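Local coordinates for MgGH51 (Meripilus giganteus, PDB 6ZPV), which probably hydrolyses terminal alpha-L-arabinofuranosidic bonds in arabinose-containing glycans, as a family GH51 alpha-L-arabinofuranosidase, at residues 571-576 with 622-627; 7-12 with 520-525; 533-538 with 560-565; 12-17 with 469-474; 450-455 with 504-509. One frame throughout, in Å; residues are numbered along the deposited sequence. Where two conformers were deposited one is given.

Interactions 1, 2 and 3 all reach one seven-stranded antiparallel sheet of the C-terminal beta-sandwich. Interaction 1 joins neighbours within it, interaction 2 adds an N-terminal strand at one edge, and interaction 3 packs its face onto a second sheet. Interactions 2 and 3 touch where Y523 CE1 lies 3.3 Å from S538 OG. Interactions 2 and 4 share T12, have centres about 10 Å apart, and are tied by a probable hydrogen bond from V13 N to D521 O (2.9 Å), consistent with interaction 4 leading from the sandwich toward the barrel. Interaction 5 stands apart, its centre about 23 to 30 Å from the others. Bound N-acetylglucosamine lies about 13 Å from the V474 side chain and about 14 Å from that of P452.

Interaction 1: residues 571-576 with 622-627; sequences SVSSTG and ITVTTN. With SO4 (sulfate ion), chain H.
An antiparallel beta pairing joins S571, V572 and S573 to the last residues of the chain, T625, T626 and N627, in the C-terminal beta-sandwich. S571 and N627 bond both ways through their backbones: S571 N donates to N627 O at 3.1 Å, from above the carbonyl plane, and N627 N donates to S571 O at 3.0 Å. V572 bridges T626, and their side chains lie side by side, CG2 beside CG2, pointing the same way. Next, S573 N gives a bond to T625 O (2.9 Å) in the carbonyl plane. Here the chain swings out, and a hydroxyl replaces a backbone acceptor: T625 N donates to S573 OG at 3.0 Å along an almost straight line (172°). The S573 torsion (chi1 59°) holds OG between its own N and carbonyl carbon, from where it donates to T575 O at 2.8 Å and rests against V624 CB. One hydroxyl thus accepts from one strand and donates across the outward swing of the other. A water links S571 OG with T625 O. S574 N donates to O2 of a sulfate, probably from the crystallisation liquor (2.9 Å). T626 OG1 bonds T548 OG1 of strand 547-554. Backbone pairing continues where T577 bonds T623, so the arrangement is that of an antiparallel strand pair with a local outward distortion spanned by a serine hydroxyl.

Interaction 2: residues 7-12 with 520-525; sequences KNPSHT and GDQYLP
One face of the H11 imidazole is covered by Y523 CB, a CH-pi contact 3.7 Å from CB to the ring centroid and displaced toward the rim. The two aromatic planes are within 15° of parallel, but the H11 and Y523 rings are slid so far apart, centroids 5.1 Å from each other, that they barely overlap. At the edge of the Y523 ring, in its plane, S10 OG meets CD2 at 3.4 Å; the same hydroxyl shares a weak bond with H11 ND1. The H11 torsion (chi1 69°) folds the imidazole back toward Y523, and its NE2 bonds S471 OG. With an alanine at H11, Y523 CB would probably lose the flat surface it rests on, and the S471 hydroxyl one of its partners. Backbone bonds flank the rings: Y523 N donates to H11 O at 2.9 Å, and S10 N to Y523 O at 3.0 Å. Further along, P9 and L524 lie side by side, P9 CG 3.9 Å from L524 CD2, and P9 CG touches the amide end of Q522, whose OE1 accepts from R541. T12 CA approaches D521 O. Strand 11-12, weakly bonded, is thereby laid against strand 522-523 as one edge strand of the seven-stranded sheet; on its other side strand 522-523 meets strand 535-541, where D521 and Q522 form a classic beta bulge opposite R541.

Interaction 3: residues 533-538 with 560-565; sequences GTLHWS and QSLTFQ
L535 and L562 reach toward each other tip to tip, their CD2 methyls 3.9 Å apart, in a meeting of side chains without any hydrogen bond between the two strands. L535 holds CG anti to the backbone N (chi1 -175°), which carries CD2 out to the facing strand. L562 CD2 also reaches W537, coming at an oblique angle to within 3.7 Å of CE3, the benzene-ring corner of the indole. That single methyl touches both the leucine tip and the aromatic ring, while L535 CG lies at the indole edge in its plane. The pyrrole end is fixed separately: W537 NE1 donates to T527 O. Q560 runs past L535 in the opposite direction; a bend at chi2 (-127°) brings NE2 to 3.6 Å from L535 CB, and Q560 CB touches L535 CD2 at 3.9 Å. Between L535 and W537, H536 points the other way, its NE2 bonded to G533 O at 2.8 Å in the plane of the imidazole. The strand segments approach to 9.7 Å between axes and are inclined at 34°, as layers of a beta-sandwich are. Strand 535-541 belongs to the seven-stranded sheet and strand 560-565 to the three-stranded one, whose strand 2-4 contributes V3 against both W537 and L562; on the far side, H536 packs on A462 and T465 of helix 454-469.

Interaction 4: residues 12-17 with 469-474; sequences TVPSTL and RNSDIV. With SO4 (sulfate ion), chain R.
S471 meets the loop 12-17 with its whole side chain. Its CB faces P14 CD at 3.7 Å and lies near L17 CD2. The torsion (chi1 63°) then lifts OG to the level of V13, where it touches CG1 at 3.9 Å while its hydroxyl donates to E468 O. The S471 backbone shares the work: its carbonyl O lies against the proline ring, 3.2 Å from P14 CD and little farther from P14 CG. Replacing P14 by an alanine removes the ring, which would probably open a gap over the S471 carbonyl and CB and let the backbone turn more freely. Deeper in, L17 extends CD1 to V474, 4.1 Å from CG1, and also meets V474 O. The partner loop is kept compact by N470 O, which accepts from both I473 N and V474 N just past the end of helix 454-469. P14 to L17 form a type I beta turn, and on its outer side S15 N donates almost straight (177°) to oxygen O4 of a sulfate, probably from the crystallisation liquor, at 2.9 Å; R344 holds the same ion. The contact joins the link between strands 11-12 and 20-21 to the turn between helix 454-469 and strand 474-479. Those strands, 20-21 and 474-479, are the outermost of the eight-stranded parallel sheet, consistent with the closing seam of the GH51 barrel, and T16 OG1 bonds F475 O of strand 474-479.

Interaction 5: residues 450-455 with 504-509; sequences AFPTVQ and IKSTSF
P452 and T453 pack against S506, T507 and S508 where two helices begin, an N-cap beside an N-cap. T453 caps helix 454-469 and S506 caps helix 507-517; helix 454-469 precedes strand 474-479 and helix 507-517 follows it after a small sheet, consistent with successive outer helices of the GH51 (beta/alpha)8 barrel. Hydrogen bonding across the contact is sparse. T507 OG1 gives a weak bond to T453 O at 2.8 Å, its hydroxyl held between the T507 backbone N and carbonyl carbon (chi1 56°), a position that turns it to the facing chain. A water adds a second link: it donates to P452 O at 2.7 Å and accepts from T507 N at 3.0 Å, so this first-turn N-H of helix 507-517 is met by solvent shared with the other segment. Within its own segment, S506 OG accepts from F509 N, the capping bond proper, at 2.8 Å, and is also hydrogen-bonded to L495 O. Apolar contact comes mainly from the proline ring. P452 CG rests on S506 CB at 3.5 Å, and P452 CB touches the hydroxyls of both T507 and S508. S508 OG, 3.3 Å from P452 CB, keeps its stronger polar partner in helix 454-469, bonding E460 OE1. Farther along, V454 and T507 side chains cross at about a right angle, with CG2 of V454 4.1 Å from CG2 of T507.

Interaction 1: residues 571-576 with 622-627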
# COMPACT_ATOMS: atom_id res chain seq x y z
N SER A 571 -29.29 -1.57 30.95
CA SER A 571 -28.91 -3.00 30.89
C SER A 571 -27.50 -3.16 30.36
O SER A 571 -27.09 -2.37 29.44
CB SER A 571 -29.84 -3.78 30.10
OG SER A 571 -29.89 -3.32 28.79
N VAL A 572 -26.78 -4.17 30.84
CA VAL A 572 -25.46 -4.58 30.30
C VAL A 572 -25.54 -6.11 30.22
O VAL A 572 -26.00 -6.80 31.18
CB VAL A 572 -24.29 -4.14 31.17
CG1 VAL A 572 -22.93 -4.62 30.66
CG2 VAL A 572 -24.32 -2.64 31.39
N SER A 573 -25.06 -6.67 29.14
CA SER A 573 -24.99 -8.12 28.99
C SER A 573 -24.21 -8.75 30.14
O SER A 573 -23.30 -8.18 30.68
CB SER A 573 -24.41 -8.46 27.64
OG SER A 573 -23.11 -7.93 27.43
N SER A 574 -24.60 -10.00 30.46
CA SER A 574 -24.00 -10.80 31.54
C SER A 574 -22.69 -11.43 31.13
O SER A 574 -21.98 -11.94 31.99
CB SER A 574 -25.02 -11.87 32.03
OG SER A 574 -26.07 -11.16 32.68
N THR A 575 -22.45 -11.52 29.81
CA THR A 575 -21.18 -11.99 29.26
C THR A 575 -20.71 -11.01 28.18
O THR A 575 -21.50 -10.20 27.68
CB THR A 575 -21.30 -13.41 28.67
OG1 THR A 575 -22.20 -13.35 27.56
CG2 THR A 575 -21.74 -14.43 29.68
N GLY A 576 -19.45 -11.07 27.88
CA GLY A 576 -18.83 -10.27 26.82
C GLY A 576 -17.72 -11.09 26.16
O GLY A 576 -17.32 -12.16 26.71
N ILE A 622 -12.77 -5.54 25.08
CA ILE A 622 -13.90 -6.20 25.75
C ILE A 622 -15.15 -5.69 25.05
O ILE A 622 -15.35 -4.45 24.98
CB ILE A 622 -13.94 -5.94 27.27
CG1 ILE A 622 -12.71 -6.57 27.90
CG2 ILE A 622 -15.25 -6.51 27.84
CD1 ILE A 622 -12.53 -6.24 29.39
N THR A 623 -16.00 -6.59 24.54
CA THR A 623 -17.25 -6.21 23.87
C THR A 623 -18.42 -6.72 24.70
O THR A 623 -18.54 -7.95 24.91
CB THR A 623 -17.31 -6.75 22.45
OG1 THR A 623 -16.14 -6.32 21.73
CG2 THR A 623 -18.55 -6.28 21.74
N VAL A 624 -19.29 -5.81 25.09
CA VAL A 624 -20.55 -6.14 25.80
C VAL A 624 -21.69 -5.49 25.03
O VAL A 624 -21.46 -4.68 24.13
CB VAL A 624 -20.48 -5.63 27.26
CG1 VAL A 624 -19.45 -6.42 28.02
CG2 VAL A 624 -20.28 -4.14 27.41
N THR A 625 -22.92 -5.81 25.38
CA THR A 625 -24.10 -5.10 24.86
C THR A 625 -24.61 -4.19 25.96
O THR A 625 -24.83 -4.66 27.08
CB THR A 625 -25.14 -6.05 24.30
OG1 THR A 625 -24.52 -6.84 23.28
CG2 THR A 625 -26.30 -5.33 23.73
N THR A 626 -24.92 -2.93 25.62
CA THR A 626 -25.50 -1.96 26.58
C THR A 626 -26.73 -1.30 25.98
O THR A 626 -26.78 -1.10 24.76
CB THR A 626 -24.49 -0.91 27.02
OG1 THR A 626 -24.18 -0.05 25.93
CG2 THR A 626 -23.24 -1.51 27.61
N ASN A 627 -27.64 -0.90 26.85
CA ASN A 627 -28.80 -0.05 26.46
C ASN A 627 -29.16 0.82 27.67
O ASN A 627 -28.71 0.54 28.78
CB ASN A 627 -29.99 -0.85 25.87
CG ASN A 627 -29.75 -1.58 24.55
OD1 ASN A 627 -29.89 -0.96 23.47
ND2 ASN A 627 -29.48 -2.90 24.60
OXT ASN A 627 -29.94 1.80 27.50
S SO4 H . -28.00 -11.20 28.96
O1 SO4 H . -28.39 -9.90 28.48
O2 SO4 H . -26.56 -11.31 28.71
O3 SO4 H . -28.11 -11.11 30.40
O4 SO4 H . -28.89 -12.18 28.55
O HOH W 1 -27.88 -5.08 27.41

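Interaction 2: residues 7-12 with 520-525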
# COMPACT_ATOMS: atom_id res chain seq x y z
N LYS A 7 -23.30 6.90 30.28
CA LYS A 7 -24.32 6.35 29.39
C LYS A 7 -24.62 7.27 28.22
O LYS A 7 -25.25 6.81 27.27
CB LYS A 7 -25.62 6.03 30.12
CG LYS A 7 -26.36 7.25 30.63
CD LYS A 7 -27.75 6.97 31.22
CE LYS A 7 -28.35 8.15 31.94
NZ LYS A 7 -28.58 9.28 31.01
N ASN A 8 -24.26 8.53 28.28
CA ASN A 8 -24.60 9.53 27.26
C ASN A 8 -23.42 9.74 26.32
O ASN A 8 -22.41 10.31 26.73
CB ASN A 8 -24.97 10.84 27.88
CG ASN A 8 -26.25 10.78 28.67
OD1 ASN A 8 -27.20 10.06 28.30
ND2 ASN A 8 -26.26 11.53 29.75
N PRO A 9 -23.52 9.37 25.03
CA PRO A 9 -22.43 9.67 24.11
C PRO A 9 -22.17 11.18 24.03
O PRO A 9 -23.09 12.00 24.12
CB PRO A 9 -22.97 9.22 22.73
CG PRO A 9 -24.01 8.20 23.05
CD PRO A 9 -24.59 8.59 24.42
N SER A 10 -20.91 11.57 23.78
CA SER A 10 -20.53 12.97 23.58
C SER A 10 -20.46 13.34 22.10
O SER A 10 -20.58 14.54 21.81
CB SER A 10 -19.27 13.29 24.28
OG SER A 10 -18.21 12.45 23.83
N HIS A 11 -20.20 12.41 21.21
CA HIS A 11 -20.04 12.72 19.78
C HIS A 11 -20.10 11.44 18.97
O HIS A 11 -19.97 10.34 19.53
CB HIS A 11 -18.76 13.54 19.50
CG HIS A 11 -17.51 12.79 19.69
ND1 HIS A 11 -16.76 12.80 20.86
CD2 HIS A 11 -16.87 11.98 18.83
CE1 HIS A 11 -15.66 12.01 20.63
NE2 HIS A 11 -15.73 11.53 19.40
N THR A 12 -20.27 11.60 17.69
CA THR A 12 -20.23 10.51 16.72
C THR A 12 -18.82 10.21 16.33
O THR A 12 -18.01 11.13 16.05
CB THR A 12 -21.09 10.89 15.49
OG1 THR A 12 -22.48 10.99 15.83
CG2 THR A 12 -20.96 9.91 14.35
N GLY A 520 -17.52 1.52 17.42
CA GLY A 520 -18.87 2.00 17.29
C GLY A 520 -18.95 3.36 16.59
O GLY A 520 -17.93 4.00 16.29
N ASP A 521 -20.16 3.83 16.41
CA ASP A 521 -20.47 5.15 15.87
C ASP A 521 -20.76 6.18 16.95
O ASP A 521 -20.88 7.36 16.62
CB ASP A 521 -21.58 5.07 14.80
CG ASP A 521 -22.89 4.53 15.31
OD1 ASP A 521 -22.98 4.20 16.51
OD2 ASP A 521 -23.87 4.52 14.53
N GLN A 522 -20.80 5.76 18.22
CA GLN A 522 -20.99 6.69 19.34
C GLN A 522 -19.75 6.62 20.24
O GLN A 522 -19.29 5.51 20.60
CB GLN A 522 -22.21 6.29 20.19
CG GLN A 522 -23.51 6.12 19.41
CD GLN A 522 -24.64 5.73 20.32
OE1 GLN A 522 -24.48 4.95 21.28
NE2 GLN A 522 -25.85 6.29 20.07
N TYR A 523 -19.22 7.77 20.67
CA TYR A 523 -18.14 7.82 21.67
C TYR A 523 -18.77 7.98 23.05
O TYR A 523 -19.51 8.93 23.26
CB TYR A 523 -17.13 8.95 21.41
CG TYR A 523 -16.03 8.94 22.44
CD1 TYR A 523 -15.03 7.98 22.40
CD2 TYR A 523 -16.05 9.84 23.49
CE1 TYR A 523 -14.08 7.89 23.41
CE2 TYR A 523 -15.09 9.78 24.47
CZ TYR A 523 -14.13 8.78 24.46
OH TYR A 523 -13.19 8.67 25.47
N LEU A 524 -18.43 7.07 23.95
CA LEU A 524 -18.95 7.10 25.34
C LEU A 524 -17.84 7.63 26.26
O LEU A 524 -16.83 6.96 26.49
CB LEU A 524 -19.37 5.70 25.80
CG LEU A 524 -20.53 5.09 25.08
CD1 LEU A 524 -20.80 3.72 25.61
CD2 LEU A 524 -21.83 5.93 25.27
N PRO A 525 -18.00 8.86 26.79
CA PRO A 525 -16.98 9.37 27.70
C PRO A 525 -16.81 8.43 28.91
O PRO A 525 -17.78 7.77 29.35
CB PRO A 525 -17.48 10.76 28.16
CG PRO A 525 -18.55 11.11 27.17
CD PRO A 525 -19.11 9.82 26.59

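Interaction 3: residues 533-538 with 560-565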
# COMPACT_ATOMS: atom_id res chain seq x y z
N GLY A 533 0.65 8.59 31.56
CA GLY A 533 0.68 7.23 32.10
C GLY A 533 0.76 6.17 31.03
O GLY A 533 0.66 6.45 29.81
N THR A 534 0.95 4.93 31.47
CA THR A 534 1.06 3.77 30.57
C THR A 534 -0.28 3.14 30.23
O THR A 534 -0.31 2.31 29.31
CB THR A 534 2.00 2.74 31.16
OG1 THR A 534 1.56 2.44 32.49
CG2 THR A 534 3.42 3.21 31.22
N LEU A 535 -1.34 3.40 30.99
CA LEU A 535 -2.60 2.66 30.85
C LEU A 535 -3.66 3.58 30.28
O LEU A 535 -3.96 4.65 30.83
CB LEU A 535 -3.08 2.15 32.21
CG LEU A 535 -4.32 1.25 32.18
CD1 LEU A 535 -4.05 -0.06 31.45
CD2 LEU A 535 -4.80 0.97 33.59
N HIS A 536 -4.23 3.20 29.13
CA HIS A 536 -5.20 4.04 28.39
C HIS A 536 -6.35 3.20 27.91
O HIS A 536 -6.23 1.99 27.74
CB HIS A 536 -4.48 4.72 27.20
CG HIS A 536 -3.46 5.72 27.62
ND1 HIS A 536 -3.80 7.03 27.77
CD2 HIS A 536 -2.17 5.53 28.02
CE1 HIS A 536 -2.69 7.62 28.27
NE2 HIS A 536 -1.72 6.75 28.44
N TRP A 537 -7.48 3.85 27.66
CA TRP A 537 -8.66 3.14 27.16
C TRP A 537 -9.53 4.12 26.39
O TRP A 537 -9.41 5.35 26.54
CB TRP A 537 -9.45 2.52 28.35
CG TRP A 537 -9.80 3.49 29.41
CD1 TRP A 537 -10.89 4.34 29.44
CD2 TRP A 537 -9.02 3.80 30.59
NE1 TRP A 537 -10.81 5.15 30.54
CE2 TRP A 537 -9.68 4.83 31.26
CE3 TRP A 537 -7.82 3.31 31.09
CZ2 TRP A 537 -9.17 5.40 32.44
CZ3 TRP A 537 -7.35 3.84 32.26
CH2 TRP A 537 -8.02 4.87 32.93
N SER A 538 -10.45 3.56 25.61
CA SER A 538 -11.47 4.32 24.85
C SER A 538 -12.67 3.41 24.63
O SER A 538 -12.49 2.22 24.30
CB SER A 538 -10.89 4.82 23.53
OG SER A 538 -11.88 5.49 22.77
N GLN A 560 -1.95 -4.10 35.27
CA GLN A 560 -2.81 -3.15 35.96
C GLN A 560 -4.27 -3.60 35.88
O GLN A 560 -4.68 -4.02 34.79
CB GLN A 560 -2.66 -1.77 35.33
CG GLN A 560 -1.26 -1.24 35.29
CD GLN A 560 -1.36 0.09 35.93
OE1 GLN A 560 -1.81 0.06 37.07
NE2 GLN A 560 -1.20 1.16 35.14
N SER A 561 -5.04 -3.44 36.93
CA SER A 561 -6.45 -3.87 36.96
C SER A 561 -7.36 -2.66 36.76
O SER A 561 -7.03 -1.54 37.23
CB SER A 561 -6.82 -4.64 38.27
OG SER A 561 -6.12 -5.88 38.25
N LEU A 562 -8.47 -2.88 36.08
CA LEU A 562 -9.48 -1.89 35.84
C LEU A 562 -10.80 -2.43 36.33
O LEU A 562 -11.18 -3.52 35.95
CB LEU A 562 -9.59 -1.54 34.35
CG LEU A 562 -8.26 -1.11 33.70
CD1 LEU A 562 -7.57 -2.28 33.05
CD2 LEU A 562 -8.44 -0.01 32.66
N THR A 563 -11.50 -1.63 37.13
CA THR A 563 -12.85 -1.94 37.56
C THR A 563 -13.80 -1.07 36.72
O THR A 563 -13.82 0.15 36.92
CB THR A 563 -13.04 -1.61 39.06
OG1 THR A 563 -12.00 -2.20 39.88
CG2 THR A 563 -14.43 -2.03 39.49
N PHE A 564 -14.49 -1.69 35.78
CA PHE A 564 -15.45 -0.97 34.94
C PHE A 564 -16.77 -0.84 35.64
O PHE A 564 -17.33 -1.85 36.11
CB PHE A 564 -15.59 -1.69 33.60
CG PHE A 564 -14.36 -1.55 32.75
CD1 PHE A 564 -14.06 -0.32 32.11
CD2 PHE A 564 -13.45 -2.57 32.65
CE1 PHE A 564 -12.89 -0.21 31.39
CE2 PHE A 564 -12.29 -2.43 31.91
CZ PHE A 564 -12.00 -1.25 31.29
N GLN A 565 -17.29 0.38 35.66
CA GLN A 565 -18.59 0.71 36.27
C GLN A 565 -19.50 1.23 35.17
O GLN A 565 -19.28 2.33 34.65
CB GLN A 565 -18.43 1.73 37.40
CG GLN A 565 -17.67 1.23 38.58
CD GLN A 565 -18.37 0.18 39.42
OE1 GLN A 565 -19.50 -0.17 39.13
NE2 GLN A 565 -17.74 -0.20 40.53

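Interaction 4: residues 12-17 with 469-474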
# COMPACT_ATOMS: atom_id res chain seq x y z
N THR A 12 -20.27 11.60 17.69
CA THR A 12 -20.23 10.51 16.72
C THR A 12 -18.82 10.21 16.33
O THR A 12 -18.01 11.13 16.05
CB THR A 12 -21.09 10.89 15.49
OG1 THR A 12 -22.48 10.99 15.83
CG2 THR A 12 -20.96 9.91 14.35
N VAL A 13 -18.48 8.94 16.25
CA VAL A 13 -17.16 8.48 15.79
C VAL A 13 -17.25 8.41 14.27
O VAL A 13 -18.10 7.72 13.74
CB VAL A 13 -16.81 7.11 16.36
CG1 VAL A 13 -15.43 6.70 15.89
CG2 VAL A 13 -16.87 7.09 17.87
N PRO A 14 -16.41 9.16 13.54
CA PRO A 14 -16.47 9.18 12.08
C PRO A 14 -16.33 7.78 11.49
O PRO A 14 -15.51 6.98 11.99
CB PRO A 14 -15.27 10.05 11.70
CG PRO A 14 -15.00 10.92 12.83
CD PRO A 14 -15.32 10.02 14.03
N SER A 15 -16.98 7.54 10.36
CA SER A 15 -16.81 6.26 9.63
C SER A 15 -15.37 6.11 9.15
O SER A 15 -14.96 4.94 8.98
CB SER A 15 -17.78 6.18 8.47
OG SER A 15 -17.42 7.01 7.39
N THR A 16 -14.66 7.18 8.96
CA THR A 16 -13.32 7.21 8.39
C THR A 16 -12.19 7.08 9.40
O THR A 16 -11.04 7.19 8.99
CB THR A 16 -13.18 8.52 7.58
OG1 THR A 16 -13.58 9.62 8.42
CG2 THR A 16 -14.00 8.50 6.31
N LEU A 17 -12.49 6.83 10.68
CA LEU A 17 -11.41 6.99 11.68
C LEU A 17 -10.20 6.13 11.36
O LEU A 17 -9.06 6.63 11.54
CB LEU A 17 -11.92 6.69 13.07
CG LEU A 17 -10.93 6.93 14.20
CD1 LEU A 17 -10.34 8.32 14.19
CD2 LEU A 17 -11.60 6.66 15.54
N ARG A 469 -10.84 9.10 21.36
CA ARG A 469 -11.50 10.07 22.28
C ARG A 469 -11.71 11.42 21.59
O ARG A 469 -12.73 12.08 21.77
CB ARG A 469 -10.63 10.23 23.53
CG ARG A 469 -11.18 11.30 24.48
CD ARG A 469 -10.49 11.33 25.85
NE ARG A 469 -9.06 11.65 25.73
CZ ARG A 469 -8.05 10.77 25.78
NH1 ARG A 469 -8.24 9.49 26.05
NH2 ARG A 469 -6.81 11.21 25.54
N ASN A 470 -10.68 11.85 20.82
CA ASN A 470 -10.69 13.16 20.11
C ASN A 470 -11.24 13.05 18.69
O ASN A 470 -10.95 13.95 17.88
CB ASN A 470 -9.31 13.75 20.15
CG ASN A 470 -8.85 14.11 21.54
OD1 ASN A 470 -9.42 15.04 22.12
ND2 ASN A 470 -7.87 13.38 22.07
N SER A 471 -12.05 12.02 18.41
CA SER A 471 -12.58 11.80 17.04
C SER A 471 -13.71 12.75 16.66
O SER A 471 -14.20 12.66 15.53
CB SER A 471 -12.88 10.36 16.80
OG SER A 471 -13.90 9.86 17.66
N ASP A 472 -14.06 13.69 17.54
CA ASP A 472 -14.85 14.85 17.11
C ASP A 472 -14.06 15.69 16.14
O ASP A 472 -14.66 16.31 15.24
CB ASP A 472 -15.36 15.64 18.31
CG ASP A 472 -14.29 16.20 19.24
OD1 ASP A 472 -13.31 15.47 19.50
OD2 ASP A 472 -14.50 17.32 19.72
N ILE A 473 -12.74 15.78 16.29
CA ILE A 473 -11.86 16.55 15.38
C ILE A 473 -10.90 15.65 14.59
O ILE A 473 -10.45 16.08 13.52
CB ILE A 473 -11.11 17.68 16.11
CG1 ILE A 473 -10.10 17.17 17.12
CG2 ILE A 473 -12.10 18.68 16.65
CD1 ILE A 473 -9.16 18.25 17.67
N VAL A 474 -10.50 14.48 15.09
CA VAL A 474 -9.68 13.53 14.34
C VAL A 474 -10.60 12.69 13.48
O VAL A 474 -11.44 11.95 14.03
CB VAL A 474 -8.82 12.65 15.26
CG1 VAL A 474 -8.03 11.65 14.40
CG2 VAL A 474 -7.90 13.47 16.15
S SO4 R . -18.37 10.23 8.12
O1 SO4 R . -17.21 9.50 7.58
O2 SO4 R . -19.39 10.54 7.17
O3 SO4 R . -17.84 11.54 8.68
O4 SO4 R . -18.82 9.46 9.27

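Interaction 5: residues 450-455 with 504-509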
# COMPACT_ATOMS: atom_id res chain seq x y z
N ALA A 450 13.30 -3.54 13.32
CA ALA A 450 13.24 -4.26 12.05
C ALA A 450 11.78 -4.64 11.69
O ALA A 450 11.46 -4.67 10.52
CB ALA A 450 14.09 -5.48 12.11
N PHE A 451 10.99 -4.95 12.73
CA PHE A 451 9.57 -5.28 12.62
C PHE A 451 8.89 -4.66 13.83
O PHE A 451 9.52 -4.46 14.87
CB PHE A 451 9.37 -6.82 12.65
CG PHE A 451 9.93 -7.54 11.46
CD1 PHE A 451 9.24 -7.54 10.26
CD2 PHE A 451 11.16 -8.18 11.53
CE1 PHE A 451 9.76 -8.14 9.12
CE2 PHE A 451 11.70 -8.80 10.41
CZ PHE A 451 10.96 -8.82 9.22
N PRO A 452 7.59 -4.38 13.74
CA PRO A 452 6.86 -3.93 14.92
C PRO A 452 7.05 -4.94 16.06
O PRO A 452 7.19 -6.15 15.82
CB PRO A 452 5.41 -3.86 14.44
CG PRO A 452 5.52 -3.65 12.93
CD PRO A 452 6.73 -4.51 12.55
N THR A 453 7.00 -4.46 17.28
CA THR A 453 7.13 -5.27 18.49
C THR A 453 5.84 -5.14 19.32
O THR A 453 4.94 -4.34 19.05
CB THR A 453 8.36 -4.85 19.31
OG1 THR A 453 8.14 -3.49 19.69
CG2 THR A 453 9.66 -5.01 18.53
N VAL A 454 5.76 -5.94 20.36
CA VAL A 454 4.64 -5.78 21.32
C VAL A 454 4.72 -4.37 21.91
O VAL A 454 3.71 -3.67 22.06
CB VAL A 454 4.59 -6.88 22.35
CG1 VAL A 454 3.41 -6.70 23.28
CG2 VAL A 454 4.51 -8.26 21.71
N GLN A 455 5.93 -3.96 22.29
CA GLN A 455 6.15 -2.61 22.84
C GLN A 455 5.62 -1.54 21.88
O GLN A 455 4.94 -0.55 22.30
CB GLN A 455 7.67 -2.40 23.09
CG GLN A 455 8.04 -1.12 23.87
CD GLN A 455 9.52 -0.83 23.99
OE1 GLN A 455 10.34 -1.66 23.58
NE2 GLN A 455 9.85 0.31 24.57
N ILE A 504 3.20 -11.92 6.57
CA ILE A 504 3.47 -11.81 8.00
C ILE A 504 2.64 -10.63 8.52
O ILE A 504 2.88 -9.47 8.11
CB ILE A 504 4.97 -11.57 8.26
CG1 ILE A 504 5.83 -12.70 7.71
CG2 ILE A 504 5.22 -11.47 9.75
CD1 ILE A 504 6.93 -12.32 6.96
N LYS A 505 1.73 -10.91 9.43
CA LYS A 505 0.89 -9.88 10.06
C LYS A 505 1.59 -9.46 11.34
O LYS A 505 1.77 -10.25 12.26
CB LYS A 505 -0.50 -10.47 10.36
CG LYS A 505 -1.27 -10.87 9.12
CD LYS A 505 -2.47 -11.66 9.33
CE LYS A 505 -2.86 -12.31 7.99
NZ LYS A 505 -4.13 -13.05 8.10
N SER A 506 1.97 -8.19 11.43
CA SER A 506 2.76 -7.68 12.57
C SER A 506 1.90 -7.53 13.83
O SER A 506 0.67 -7.45 13.79
CB SER A 506 3.39 -6.37 12.23
OG SER A 506 2.45 -5.29 12.17
N THR A 507 2.60 -7.31 14.95
CA THR A 507 1.92 -6.87 16.19
C THR A 507 1.08 -5.59 15.96
O THR A 507 -0.07 -5.53 16.38
CB THR A 507 2.96 -6.65 17.29
OG1 THR A 507 3.92 -5.71 16.79
CG2 THR A 507 3.68 -7.94 17.72
N SER A 508 1.69 -4.64 15.26
CA SER A 508 0.99 -3.40 14.96
C SER A 508 -0.22 -3.61 14.05
O SER A 508 -1.22 -2.91 14.23
CB SER A 508 1.97 -2.36 14.37
OG SER A 508 2.90 -1.96 15.36
N PHE A 509 -0.13 -4.57 13.11
CA PHE A 509 -1.30 -4.92 12.30
C PHE A 509 -2.44 -5.36 13.20
O PHE A 509 -3.59 -4.93 13.02
CB PHE A 509 -0.94 -6.05 11.33
CG PHE A 509 -2.15 -6.63 10.63
CD1 PHE A 509 -2.61 -6.09 9.45
CD2 PHE A 509 -2.84 -7.72 11.17
CE1 PHE A 509 -3.71 -6.66 8.82
CE2 PHE A 509 -3.93 -8.29 10.53
CZ PHE A 509 -4.35 -7.73 9.35
O HOH W 2 5.48 -7.87 14.57